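PDB 2PSB: putative lipoprotein YerB from Bacillus subtilis, which is of unknown function but interacts with the helicase PcrA, a partnership that neither viability nor repair of ultraviolet lesions requires. Local coordinates for residues A[49-54]-A[220-225]; A[57-62]-A[297-302]; A[99-104]-A[143-148]; A[163-168]-A[274-279]; A[266-271]-A[284-289]. All coordinates share one frame; numbering follows the deposited sequence.

Contact 1. Residues A[49-54]-A[220-225]; sequences LSKADI and RETGKP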
# COMPACT_ATOMS: atom_id res chain seq x y z
N LEU A 49 -8.37 -3.09 4.60
CA LEU A 49 -7.21 -2.22 4.84
C LEU A 49 -6.77 -2.10 6.30
O LEU A 49 -5.66 -1.65 6.57
CB LEU A 49 -7.44 -0.82 4.25
CG LEU A 49 -7.47 -0.72 2.72
CD1 LEU A 49 -7.38 0.74 2.29
CD2 LEU A 49 -6.29 -1.51 2.13
N SER A 50 -7.63 -2.51 7.24
CA SER A 50 -7.26 -2.44 8.66
C SER A 50 -6.38 -3.63 9.06
O SER A 50 -5.78 -3.63 10.14
CB SER A 50 -8.50 -2.39 9.55
OG SER A 50 -9.31 -3.54 9.38
N LYS A 51 -6.33 -4.64 8.20
CA LYS A 51 -5.52 -5.82 8.47
C LYS A 51 -4.16 -5.76 7.77
O LYS A 51 -3.31 -6.60 8.01
CB LYS A 51 -6.25 -7.09 8.01
CG LYS A 51 -7.60 -7.33 8.65
CD LYS A 51 -7.51 -7.47 10.14
CE LYS A 51 -8.90 -7.53 10.77
NZ LYS A 51 -9.71 -6.29 10.54
N ALA A 52 -3.97 -4.77 6.90
CA ALA A 52 -2.71 -4.63 6.16
C ALA A 52 -1.58 -4.05 7.01
O ALA A 52 -1.79 -3.09 7.76
CB ALA A 52 -2.92 -3.76 4.90
N ASP A 53 -0.39 -4.63 6.89
CA ASP A 53 0.74 -4.12 7.65
C ASP A 53 1.29 -2.85 7.01
O ASP A 53 1.67 -1.90 7.70
CB ASP A 53 1.84 -5.19 7.74
CG ASP A 53 1.35 -6.48 8.38
OD1 ASP A 53 0.42 -6.44 9.20
OD2 ASP A 53 1.92 -7.55 8.10
N ILE A 54 1.31 -2.84 5.68
CA ILE A 54 1.81 -1.71 4.90
C ILE A 54 0.87 -1.42 3.76
O ILE A 54 0.41 -2.33 3.07
CB ILE A 54 3.19 -2.01 4.25
CG1 ILE A 54 4.19 -2.44 5.31
CG2 ILE A 54 3.69 -0.77 3.50
CD1 ILE A 54 5.38 -3.17 4.71
N ARG A 220 -14.75 -0.97 5.36
CA ARG A 220 -16.12 -1.42 5.25
C ARG A 220 -16.37 -2.68 6.09
O ARG A 220 -17.45 -2.85 6.64
CB ARG A 220 -16.50 -1.73 3.79
CG ARG A 220 -17.92 -2.27 3.65
CD ARG A 220 -18.21 -2.81 2.25
NE ARG A 220 -18.01 -1.80 1.20
CZ ARG A 220 -18.86 -0.81 0.94
NH1 ARG A 220 -19.98 -0.68 1.64
NH2 ARG A 220 -18.57 0.05 -0.04
N GLU A 221 -15.36 -3.54 6.19
CA GLU A 221 -15.50 -4.79 6.93
C GLU A 221 -15.66 -4.65 8.45
O GLU A 221 -16.26 -5.51 9.09
CB GLU A 221 -14.32 -5.71 6.61
CG GLU A 221 -14.24 -6.07 5.12
CD GLU A 221 -15.57 -6.59 4.54
OE1 GLU A 221 -16.12 -7.57 5.07
OE2 GLU A 221 -16.05 -6.01 3.54
N THR A 222 -15.14 -3.56 9.02
CA THR A 222 -15.26 -3.32 10.45
C THR A 222 -16.12 -2.09 10.75
O THR A 222 -16.63 -1.94 11.87
CB THR A 222 -13.90 -3.06 11.10
OG1 THR A 222 -13.28 -1.92 10.48
CG2 THR A 222 -13.00 -4.27 10.97
N GLY A 223 -16.28 -1.23 9.76
CA GLY A 223 -17.04 -0.01 9.98
C GLY A 223 -16.22 0.88 10.91
O GLY A 223 -16.70 1.92 11.36
N LYS A 224 -14.98 0.48 11.18
CA LYS A 224 -14.09 1.23 12.06
C LYS A 224 -12.96 1.92 11.30
O LYS A 224 -12.49 1.41 10.29
CB LYS A 224 -13.49 0.31 13.13
CG LYS A 224 -14.51 -0.41 14.00
CD LYS A 224 -13.79 -1.35 14.96
CE LYS A 224 -14.74 -2.09 15.88
NZ LYS A 224 -13.98 -2.92 16.88
N PRO A 225 -12.52 3.09 11.78
CA PRO A 225 -11.43 3.81 11.10
C PRO A 225 -10.14 3.01 11.12
O PRO A 225 -9.87 2.26 12.06
CB PRO A 225 -11.32 5.11 11.89
CG PRO A 225 -12.71 5.32 12.41
CD PRO A 225 -13.10 3.92 12.85
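The methyl CG2 of Thr222 is the one group on its side that meets the loop at 49-54, and two polar tips close on it. Lys51 comes tip to tip with the threonine, its NZ lying 3.9 Å from Thr222 CG2, while Ser50 OG stands 4.1 Å from the same methyl.

The lysine gets there by folding up: bends at chi2 and at chi4 (-61° each) curl the chain back over its own loop, and Lys51 NZ ends 3.0 Å from Ser50 OG, to which it donates a hydrogen bond. That hydroxyl is also bonded to Asp219 OD2, just before the second segment, so the serine joins the lysine to the neighbouring turn.

On Thr222 the two branches divide the work. CG2 sits anti to the carbonyl carbon and faces the loop; OG1, set between the backbone N and the carbonyl carbon (chi1 59°), bonds with Asp219 O inside its own turn.

The methyl contacts are van der Waals only, and a polar link runs close by: a serine hydroxyl that accepts a hydrogen bond from Lys51 NZ sits next to the acidic Asp219, an arrangement likely to favour the charged lysine at this partly exposed surface.

Contact 2. Residues A[57-62]-A[297-302]; sequences EALAEG and IVPDLD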
# COMPACT_ATOMS: atom_id res chain seq x y z
N GLU A 57 0.20 4.25 -1.32
CA GLU A 57 -0.66 5.01 -2.20
C GLU A 57 0.19 5.74 -3.22
O GLU A 57 1.24 6.30 -2.88
CB GLU A 57 -1.50 6.01 -1.38
CG GLU A 57 -2.40 6.94 -2.19
CD GLU A 57 -3.25 7.85 -1.30
OE1 GLU A 57 -4.24 8.41 -1.82
OE2 GLU A 57 -2.94 8.01 -0.09
N ALA A 58 -0.25 5.73 -4.47
CA ALA A 58 0.48 6.41 -5.54
C ALA A 58 -0.48 6.71 -6.67
O ALA A 58 -1.55 6.08 -6.79
CB ALA A 58 1.65 5.54 -6.04
N LEU A 59 -0.11 7.67 -7.51
CA LEU A 59 -0.95 8.05 -8.64
C LEU A 59 -1.00 6.90 -9.62
O LEU A 59 -0.00 6.25 -9.88
CB LEU A 59 -0.39 9.29 -9.37
CG LEU A 59 -0.59 10.65 -8.68
CD1 LEU A 59 0.18 11.72 -9.43
CD2 LEU A 59 -2.06 10.99 -8.64
N ALA A 60 -2.19 6.65 -10.15
CA ALA A 60 -2.40 5.58 -11.12
C ALA A 60 -3.12 6.15 -12.34
O ALA A 60 -2.49 6.57 -13.31
CB ALA A 60 -3.21 4.46 -10.49
N GLU A 61 -4.45 6.18 -12.27
CA GLU A 61 -5.29 6.68 -13.35
C GLU A 61 -5.52 8.20 -13.24
O GLU A 61 -6.22 8.66 -12.34
CB GLU A 61 -6.64 5.95 -13.31
CG GLU A 61 -7.53 6.08 -14.55
CD GLU A 61 -7.08 5.20 -15.71
OE1 GLU A 61 -7.91 4.96 -16.61
OE2 GLU A 61 -5.91 4.77 -15.73
N GLY A 62 -4.94 8.97 -14.15
CA GLY A 62 -5.11 10.41 -14.12
C GLY A 62 -4.72 11.03 -12.79
O GLY A 62 -3.57 10.91 -12.36
N ILE A 297 3.40 8.05 -1.94
CA ILE A 297 4.36 8.47 -2.94
C ILE A 297 3.80 9.70 -3.65
O ILE A 297 2.65 9.72 -4.10
CB ILE A 297 4.64 7.33 -3.93
CG1 ILE A 297 5.47 6.25 -3.22
CG2 ILE A 297 5.37 7.87 -5.18
CD1 ILE A 297 5.43 4.88 -3.90
N VAL A 298 4.63 10.74 -3.73
CA VAL A 298 4.23 11.98 -4.38
C VAL A 298 5.29 12.43 -5.38
O VAL A 298 6.47 12.16 -5.21
CB VAL A 298 4.05 13.13 -3.34
CG1 VAL A 298 3.13 12.68 -2.22
CG2 VAL A 298 5.41 13.54 -2.78
N PRO A 299 4.87 13.12 -6.46
CA PRO A 299 5.85 13.59 -7.45
C PRO A 299 6.53 14.90 -7.00
O PRO A 299 7.48 15.34 -7.62
CB PRO A 299 5.02 13.75 -8.72
CG PRO A 299 3.65 14.06 -8.20
CD PRO A 299 3.51 13.14 -7.01
N ASP A 300 6.03 15.49 -5.92
CA ASP A 300 6.59 16.73 -5.39
C ASP A 300 6.35 16.84 -3.89
O ASP A 300 5.21 16.97 -3.44
CB ASP A 300 5.98 17.95 -6.10
CG ASP A 300 6.59 19.27 -5.64
OD1 ASP A 300 6.16 20.32 -6.16
OD2 ASP A 300 7.49 19.27 -4.78
N LEU A 301 7.43 16.79 -3.13
CA LEU A 301 7.36 16.87 -1.67
C LEU A 301 6.58 18.10 -1.23
O LEU A 301 6.25 18.26 -0.06
CB LEU A 301 8.79 16.89 -1.11
CG LEU A 301 9.06 16.26 0.26
CD1 LEU A 301 8.59 17.19 1.35
CD2 LEU A 301 8.36 14.91 0.36
N ASP A 302 6.26 18.97 -2.19
CA ASP A 302 5.52 20.19 -1.93
C ASP A 302 4.04 19.88 -1.71
O ASP A 302 3.30 20.67 -1.13
CB ASP A 302 5.67 21.16 -3.10
CG ASP A 302 5.86 22.59 -2.66
OD1 ASP A 302 5.70 23.49 -3.52
OD2 ASP A 302 6.16 22.83 -1.47
O HOH W 1 2.37 9.03 -7.12
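A water takes the place of a direct backbone bond where strands 54-59 and 293-298 begin to part: it accepts from Leu59 N at 2.9 Å and donates to Ile297 O at 3.1 Å. One step earlier the strands still pair directly. Ile297 N gives its proton to Glu57 O at 2.9 Å, almost straight (171°) and nearly end-on to the carbonyl.

Side chains fill in beside this parallel pairing. Ala58 CB rests 4.1 Å from Ile297 CB, a contact made at the branch point of the isoleucine and not at its tip. Farther on, Leu59 CD1 comes within 4.4 Å of Pro299 CD, a looser touch on the exposed proline just past the end of the strand. Glu57 turns its carboxylate to other partners, a hydrogen bond with Thr65 OG1 and a salt bridge with Arg210.

With one direct bond and one water bridge, the two backbones stay joined as they diverge; Leu59 and Ile297 are buried residues, and Ile297 O has a second polar partner in Tyr188 OH.

Contact 3. Residues A[99-104]-A[143-148]; sequences IFVHHG and SYTSYD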
# COMPACT_ATOMS: atom_id res chain seq x y z
N ILE A 99 2.83 -12.47 -3.08
CA ILE A 99 1.92 -12.97 -4.08
C ILE A 99 1.19 -11.70 -4.50
O ILE A 99 0.58 -11.01 -3.67
CB ILE A 99 0.93 -13.98 -3.46
CG1 ILE A 99 1.66 -15.29 -3.17
CG2 ILE A 99 -0.27 -14.18 -4.38
CD1 ILE A 99 0.90 -16.23 -2.25
N PHE A 100 1.29 -11.37 -5.79
CA PHE A 100 0.70 -10.17 -6.36
C PHE A 100 -0.73 -10.36 -6.85
O PHE A 100 -0.97 -11.04 -7.84
CB PHE A 100 1.58 -9.69 -7.51
CG PHE A 100 1.27 -8.31 -7.98
CD1 PHE A 100 1.49 -7.21 -7.15
CD2 PHE A 100 0.81 -8.09 -9.27
CE1 PHE A 100 1.26 -5.90 -7.59
CE2 PHE A 100 0.57 -6.77 -9.73
CZ PHE A 100 0.79 -5.68 -8.89
N VAL A 101 -1.68 -9.74 -6.15
CA VAL A 101 -3.07 -9.86 -6.52
C VAL A 101 -3.54 -8.56 -7.17
O VAL A 101 -3.24 -7.47 -6.67
CB VAL A 101 -3.94 -10.18 -5.30
CG1 VAL A 101 -5.39 -10.42 -5.73
CG2 VAL A 101 -3.38 -11.39 -4.60
N HIS A 102 -4.24 -8.68 -8.29
CA HIS A 102 -4.73 -7.51 -9.01
C HIS A 102 -5.89 -7.84 -9.93
O HIS A 102 -6.50 -8.91 -9.83
CB HIS A 102 -3.60 -6.90 -9.84
CG HIS A 102 -3.06 -7.83 -10.88
ND1 HIS A 102 -2.50 -9.05 -10.58
CD2 HIS A 102 -3.02 -7.72 -12.23
CE1 HIS A 102 -2.13 -9.65 -11.69
NE2 HIS A 102 -2.43 -8.87 -12.71
N HIS A 103 -6.20 -6.91 -10.83
CA HIS A 103 -7.28 -7.12 -11.77
C HIS A 103 -7.11 -6.17 -12.94
O HIS A 103 -7.52 -5.00 -12.89
CB HIS A 103 -8.63 -6.88 -11.09
CG HIS A 103 -9.78 -7.48 -11.82
ND1 HIS A 103 -11.03 -7.63 -11.26
CD2 HIS A 103 -9.87 -8.01 -13.07
CE1 HIS A 103 -11.84 -8.22 -12.12
NE2 HIS A 103 -11.16 -8.46 -13.23
N GLY A 104 -6.50 -6.69 -14.00
CA GLY A 104 -6.23 -5.89 -15.18
C GLY A 104 -4.82 -5.38 -15.03
O GLY A 104 -4.17 -5.64 -14.01
N SER A 143 -15.23 -5.32 -7.82
CA SER A 143 -14.45 -6.55 -7.87
C SER A 143 -13.65 -6.89 -6.60
O SER A 143 -12.72 -6.19 -6.22
CB SER A 143 -13.50 -6.46 -9.08
OG SER A 143 -12.61 -7.55 -9.10
N TYR A 144 -14.04 -7.99 -5.94
CA TYR A 144 -13.38 -8.43 -4.72
C TYR A 144 -12.93 -9.89 -4.74
O TYR A 144 -13.31 -10.68 -5.61
CB TYR A 144 -14.32 -8.32 -3.52
CG TYR A 144 -14.83 -6.94 -3.22
CD1 TYR A 144 -15.87 -6.38 -3.96
CD2 TYR A 144 -14.27 -6.18 -2.19
CE1 TYR A 144 -16.34 -5.09 -3.70
CE2 TYR A 144 -14.72 -4.90 -1.91
CZ TYR A 144 -15.75 -4.35 -2.67
OH TYR A 144 -16.19 -3.08 -2.42
N THR A 145 -12.10 -10.23 -3.75
CA THR A 145 -11.64 -11.60 -3.54
C THR A 145 -11.47 -11.73 -2.03
O THR A 145 -11.86 -10.83 -1.29
CB THR A 145 -10.31 -11.93 -4.23
OG1 THR A 145 -10.01 -13.31 -4.00
CG2 THR A 145 -9.18 -11.09 -3.67
N SER A 146 -10.88 -12.84 -1.58
CA SER A 146 -10.68 -13.07 -0.15
C SER A 146 -9.40 -13.86 0.05
O SER A 146 -8.91 -14.49 -0.88
CB SER A 146 -11.86 -13.87 0.42
OG SER A 146 -11.87 -15.20 -0.08
N TYR A 147 -8.85 -13.83 1.26
CA TYR A 147 -7.63 -14.58 1.52
C TYR A 147 -7.87 -16.07 1.25
O TYR A 147 -7.01 -16.76 0.74
CB TYR A 147 -7.14 -14.39 2.96
CG TYR A 147 -5.88 -15.17 3.25
CD1 TYR A 147 -4.80 -15.11 2.38
CD2 TYR A 147 -5.76 -15.97 4.40
CE1 TYR A 147 -3.63 -15.82 2.63
CE2 TYR A 147 -4.58 -16.68 4.67
CZ TYR A 147 -3.52 -16.59 3.77
OH TYR A 147 -2.32 -17.25 3.99
N ASP A 148 -9.06 -16.55 1.59
CA ASP A 148 -9.39 -17.95 1.36
C ASP A 148 -9.35 -18.26 -0.14
O ASP A 148 -8.80 -19.27 -0.55
CB ASP A 148 -10.79 -18.27 1.92
CG ASP A 148 -11.06 -19.76 1.99
OD1 ASP A 148 -10.47 -20.43 2.86
OD2 ASP A 148 -11.85 -20.27 1.16
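His103 reaches across to Ser143 from just past the end of strand 99-102, and its imidazole makes the polar link of this contact. From CB the chain runs to CG anti to the backbone N (chi1 -161°), which sends the ring out toward strand 143-146; His103 CG itself is still 3.9 Å from Ser143 OG. Next, His103 ND1 meets Ser143 OG at 2.7 Å in a hydrogen bond, bent at 140°, whose proton either partner could supply, and Ser143 CB lies behind it, 3.5 Å from His103 ND1. His103 CE1 is 3.2 Å from Ser143 OG, which sits near the ring plane at its edge. Phe131 packs against the imidazole edge-to-face. A leucine in place of His103 would probably leave Ser143 OG without this partner and lose the polar link.

Two residues back, Val101 CG1 touches Thr145 CG2 at 4.4 Å, while Thr145 OG1 bonds to Leu130 O.

Strands 99-102 and 143-146 belong to separate sheets, so a short side-chain bond and a methyl pair join those sheets where their backbones are too far apart to pair.

Contact 4. Residues A[163-168]-A[274-279]; sequences QETNPL and NGRIVP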
# COMPACT_ATOMS: atom_id res chain seq x y z
N GLN A 163 6.85 -18.76 3.50
CA GLN A 163 8.22 -18.34 3.30
C GLN A 163 8.50 -17.29 4.36
O GLN A 163 7.58 -16.66 4.88
CB GLN A 163 8.44 -17.75 1.90
CG GLN A 163 7.74 -16.44 1.63
CD GLN A 163 8.29 -15.73 0.40
OE1 GLN A 163 8.47 -16.35 -0.66
NE2 GLN A 163 8.55 -14.43 0.53
N GLU A 164 9.77 -17.12 4.69
CA GLU A 164 10.14 -16.13 5.68
C GLU A 164 10.60 -14.90 4.92
O GLU A 164 11.29 -15.01 3.91
CB GLU A 164 11.27 -16.67 6.57
CG GLU A 164 10.89 -17.93 7.32
CD GLU A 164 12.08 -18.65 7.93
OE1 GLU A 164 12.76 -18.06 8.80
OE2 GLU A 164 12.34 -19.81 7.54
N THR A 165 10.20 -13.72 5.40
CA THR A 165 10.60 -12.49 4.74
C THR A 165 11.46 -11.67 5.70
O THR A 165 11.23 -11.65 6.91
CB THR A 165 9.34 -11.68 4.27
OG1 THR A 165 9.18 -10.51 5.06
CG2 THR A 165 8.08 -12.54 4.38
N ASN A 166 12.49 -11.02 5.15
CA ASN A 166 13.38 -10.21 5.98
C ASN A 166 12.57 -9.06 6.57
O ASN A 166 11.95 -8.28 5.83
CB ASN A 166 14.56 -9.68 5.16
CG ASN A 166 15.69 -9.15 6.05
OD1 ASN A 166 16.21 -9.88 6.89
ND2 ASN A 166 16.05 -7.88 5.86
N PRO A 167 12.56 -8.93 7.90
CA PRO A 167 11.82 -7.88 8.60
C PRO A 167 12.30 -6.46 8.34
O PRO A 167 13.43 -6.24 7.90
CB PRO A 167 11.99 -8.26 10.07
CG PRO A 167 13.34 -8.89 10.09
CD PRO A 167 13.32 -9.76 8.85
N LEU A 168 11.42 -5.51 8.60
CA LEU A 168 11.76 -4.11 8.46
C LEU A 168 12.53 -3.73 9.73
O LEU A 168 12.72 -4.55 10.62
CB LEU A 168 10.50 -3.26 8.34
CG LEU A 168 9.87 -3.14 6.94
CD1 LEU A 168 9.95 -4.46 6.20
CD2 LEU A 168 8.43 -2.68 7.10
N ASN A 274 17.23 -3.51 -1.75
CA ASN A 274 16.61 -4.79 -2.01
C ASN A 274 15.11 -4.70 -2.29
O ASN A 274 14.31 -5.40 -1.66
CB ASN A 274 16.86 -5.75 -0.85
CG ASN A 274 18.33 -6.04 -0.65
OD1 ASN A 274 19.06 -6.28 -1.62
ND2 ASN A 274 18.78 -6.02 0.60
N GLY A 275 14.74 -3.83 -3.23
CA GLY A 275 13.35 -3.65 -3.61
C GLY A 275 12.47 -2.89 -2.64
O GLY A 275 11.25 -2.83 -2.81
N ARG A 276 13.06 -2.31 -1.60
CA ARG A 276 12.27 -1.57 -0.63
C ARG A 276 12.73 -0.12 -0.57
O ARG A 276 13.90 0.19 -0.79
CB ARG A 276 12.40 -2.20 0.76
CG ARG A 276 11.98 -3.67 0.81
CD ARG A 276 12.21 -4.27 2.20
NE ARG A 276 11.88 -5.70 2.24
CZ ARG A 276 11.94 -6.47 3.32
NH1 ARG A 276 12.32 -5.96 4.49
NH2 ARG A 276 11.61 -7.74 3.24
N ILE A 277 11.78 0.78 -0.29
CA ILE A 277 12.06 2.20 -0.17
C ILE A 277 12.44 2.42 1.28
O ILE A 277 11.61 2.33 2.18
CB ILE A 277 10.82 3.02 -0.57
CG1 ILE A 277 10.46 2.70 -2.02
CG2 ILE A 277 11.09 4.50 -0.38
CD1 ILE A 277 9.13 3.27 -2.48
N VAL A 278 13.72 2.68 1.51
CA VAL A 278 14.22 2.86 2.86
C VAL A 278 14.50 4.31 3.22
O VAL A 278 15.28 4.97 2.54
CB VAL A 278 15.52 2.05 3.07
CG1 VAL A 278 15.92 2.08 4.53
CG2 VAL A 278 15.33 0.64 2.57
N PRO A 279 13.88 4.81 4.30
CA PRO A 279 14.12 6.20 4.72
C PRO A 279 15.52 6.24 5.34
O PRO A 279 15.84 5.43 6.21
CB PRO A 279 13.02 6.45 5.74
CG PRO A 279 12.83 5.07 6.37
CD PRO A 279 12.90 4.15 5.17
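Arg276 drives its guanidinium end-on into the backbone of the loop at 163-168, and NH1 and NH2 both seize a single oxygen, Asn166 O, at 2.7 Å each. Because two donors share one oxygen, both bonds are bent, 142° at NH2 and 140° at NH1. The oxygen lies in the guanidinium plane, yet the two nitrogens use it differently: NH2 sits in the carbonyl plane on a lone pair, whereas NH1 stands 40° above it. Extended from CG to NE, the arginine spans the distance from its strand to the loop. Its third nitrogen, NE, bonds to Gly95 O, so the flat group is fixed at its side as well as its end.

Packing is close here too. Leu168 CD1 presses against Arg276 NH1 at 3.3 Å, the two side chains meeting at a slant. A methionine in place of Arg276 would probably leave Asn166 O without its two donors and Gly95 O without its bond to NE.

Toward solvent the fit slackens, the exposed Asn166 offering CB at 4.0 Å from Arg276 NH2. Thr165 makes a separate loose contact: its OG1 is 4.1 Å from Arg276 NH2, its side chain crossing the arginine at about a right angle.

The loop, which follows helix 147-157, is thus tied to strand 276-281, with Leu18 against Leu168 and Pro32 against Thr165. Along that strand, Ile277 packs on Phe232 and Val234 of strand 230-240.

Contact 5. Residues A[266-271]-A[284-289]; sequences IETDWK and KWLPFV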
# COMPACT_ATOMS: atom_id res chain seq x y z
N ILE A 266 9.96 14.21 10.55
CA ILE A 266 11.39 14.08 10.31
C ILE A 266 11.65 14.28 8.84
O ILE A 266 11.05 13.61 8.00
CB ILE A 266 11.90 12.68 10.69
CG1 ILE A 266 11.59 12.38 12.15
CG2 ILE A 266 13.40 12.58 10.42
CD1 ILE A 266 11.92 10.96 12.56
N GLU A 267 12.54 15.22 8.51
CA GLU A 267 12.87 15.44 7.12
C GLU A 267 13.84 14.34 6.76
O GLU A 267 14.77 14.05 7.51
CB GLU A 267 13.52 16.81 6.92
CG GLU A 267 12.58 17.87 6.37
CD GLU A 267 13.32 19.11 5.89
OE1 GLU A 267 13.72 19.94 6.75
OE2 GLU A 267 13.51 19.24 4.66
N THR A 268 13.65 13.71 5.61
CA THR A 268 14.55 12.63 5.26
C THR A 268 14.73 12.42 3.77
O THR A 268 14.16 13.14 2.95
CB THR A 268 14.07 11.30 5.88
OG1 THR A 268 15.08 10.30 5.70
CG2 THR A 268 12.79 10.83 5.21
N ASP A 269 15.55 11.43 3.45
CA ASP A 269 15.81 11.03 2.08
C ASP A 269 15.33 9.59 2.07
O ASP A 269 14.74 9.11 3.04
CB ASP A 269 17.30 11.07 1.76
CG ASP A 269 17.84 12.49 1.67
OD1 ASP A 269 17.42 13.22 0.74
OD2 ASP A 269 18.66 12.87 2.52
N TRP A 270 15.57 8.91 0.96
CA TRP A 270 15.19 7.51 0.83
C TRP A 270 15.99 6.87 -0.30
O TRP A 270 16.24 7.49 -1.33
CB TRP A 270 13.69 7.36 0.55
CG TRP A 270 13.24 7.93 -0.76
CD1 TRP A 270 12.75 9.18 -1.00
CD2 TRP A 270 13.28 7.27 -2.04
NE1 TRP A 270 12.49 9.35 -2.33
CE2 TRP A 270 12.81 8.20 -3.00
CE3 TRP A 270 13.68 6.00 -2.47
CZ2 TRP A 270 12.73 7.88 -4.36
CZ3 TRP A 270 13.59 5.69 -3.82
CH2 TRP A 270 13.13 6.63 -4.75
N LYS A 271 16.40 5.63 -0.07
CA LYS A 271 17.14 4.88 -1.06
C LYS A 271 16.40 3.57 -1.21
O LYS A 271 15.60 3.20 -0.34
CB LYS A 271 18.56 4.56 -0.58
CG LYS A 271 19.56 5.72 -0.55
CD LYS A 271 20.90 5.22 -0.01
CE LYS A 271 21.90 6.35 0.27
NZ LYS A 271 22.40 7.02 -0.96
N LYS A 284 22.27 6.91 7.81
CA LYS A 284 21.69 5.76 8.48
C LYS A 284 20.21 5.59 8.21
O LYS A 284 19.51 6.55 7.90
CB LYS A 284 21.93 5.83 9.99
CG LYS A 284 21.60 7.16 10.62
CD LYS A 284 21.86 7.14 12.12
CE LYS A 284 23.29 6.71 12.44
NZ LYS A 284 23.55 6.73 13.91
N TRP A 285 19.75 4.35 8.31
CA TRP A 285 18.35 4.01 8.12
C TRP A 285 17.57 4.54 9.31
O TRP A 285 18.01 4.42 10.46
CB TRP A 285 18.15 2.50 8.11
CG TRP A 285 18.77 1.74 6.99
CD1 TRP A 285 19.90 2.06 6.28
CD2 TRP A 285 18.32 0.47 6.49
NE1 TRP A 285 20.18 1.06 5.37
CE2 TRP A 285 19.23 0.08 5.48
CE3 TRP A 285 17.24 -0.37 6.79
CZ2 TRP A 285 19.09 -1.13 4.77
CZ3 TRP A 285 17.10 -1.57 6.09
CH2 TRP A 285 18.03 -1.94 5.09
N LEU A 286 16.41 5.14 9.04
CA LEU A 286 15.54 5.61 10.10
C LEU A 286 14.62 4.42 10.38
O LEU A 286 14.10 3.82 9.45
CB LEU A 286 14.73 6.81 9.62
CG LEU A 286 15.54 8.11 9.56
CD1 LEU A 286 14.77 9.16 8.79
CD2 LEU A 286 15.84 8.58 10.98
N PRO A 287 14.43 4.06 11.66
CA PRO A 287 13.54 2.92 11.94
C PRO A 287 12.06 3.33 11.98
O PRO A 287 11.74 4.52 12.02
CB PRO A 287 14.04 2.44 13.30
CG PRO A 287 14.39 3.72 13.97
CD PRO A 287 15.13 4.48 12.88
N PHE A 288 11.17 2.34 11.97
CA PHE A 288 9.73 2.59 12.05
C PHE A 288 9.27 2.20 13.44
O PHE A 288 9.91 1.37 14.11
CB PHE A 288 8.92 1.72 11.07
CG PHE A 288 9.06 2.10 9.62
CD1 PHE A 288 9.10 3.44 9.22
CD2 PHE A 288 9.11 1.12 8.64
CE1 PHE A 288 9.19 3.78 7.86
CE2 PHE A 288 9.20 1.45 7.28
CZ PHE A 288 9.23 2.78 6.89
N VAL A 289 8.15 2.78 13.86
CA VAL A 289 7.53 2.49 15.15
C VAL A 289 6.73 1.20 14.94
O VAL A 289 6.03 1.06 13.94
CB VAL A 289 6.51 3.60 15.55
CG1 VAL A 289 5.59 3.09 16.66
CG2 VAL A 289 7.25 4.86 15.99
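Apolar packing comes first: Leu286 drops its CD1 methyl between Ile266 and Thr268 of strand 264-273. Ile266 CG2 meets Leu286 CD1 at 4.0 Å, and the two side chains slide past each other in opposite directions. With CG2 anti to the backbone N, that branch of Ile266 lies on the leucine's side. Leu259 of strand 255-261 also packs on Leu286.

The second kind is a methyl against a hydroxyl. Thr268 and Leu286 reach toward each other tip to tip, with Leu286 CD1 3.3 Å from Thr268 OG1 and 3.7 Å from Thr268 CB. The threonine's chi1 of -171° carries the oxygen toward the leucine. Thr268 OG1 also has a weak hydrogen bond with Val280 O.

These residues are not adjacent strand partners. Strand 276-281 runs between them, antiparallel to 264-273 on one side and to 284-285 on the other, an up-and-down meander in which Leu286 reaches past the middle strand; the nearest CA atoms, those of Thr268 and Leu286, are 8.6 Å apart.

Backbone bonds belong to that middle strand. Asp269 and Lys271 pair with Val280 and Val278, while Leu286 pairs with Pro279.

Charged and polar groups hold strand 264-273 to its neighbours. Asp269 has long, weak ion pairs with Lys281 and Lys256, and the buried Trp270 lies against strand 230-240, its NE1 bonded to Glu235 O.

How the contacts relate
From the N terminus, the loop at 49-54 opens contact 1 and runs straight on into strand 54-59, where contact 2 begins. Contact 3 opens at 99-104 and closes at 143-148, nested inside the loops of both, and joins strand 99-102 to the separate antiparallel layer of strand 143-146. The loop at 163-168 then starts contact 4. Contact 1 closes at 220-225, crossing contacts 2 and 4 along the chain. Contact 5 opens at 266-271, contact 4 closes at 274-279 and contact 5 at 284-289, so these two cross as well; they meet directly through neighbouring strands. Contact 2, closing last at 297-302, encloses contacts 3, 4 and 5, and brings the C-terminal part back alongside strand 54-59.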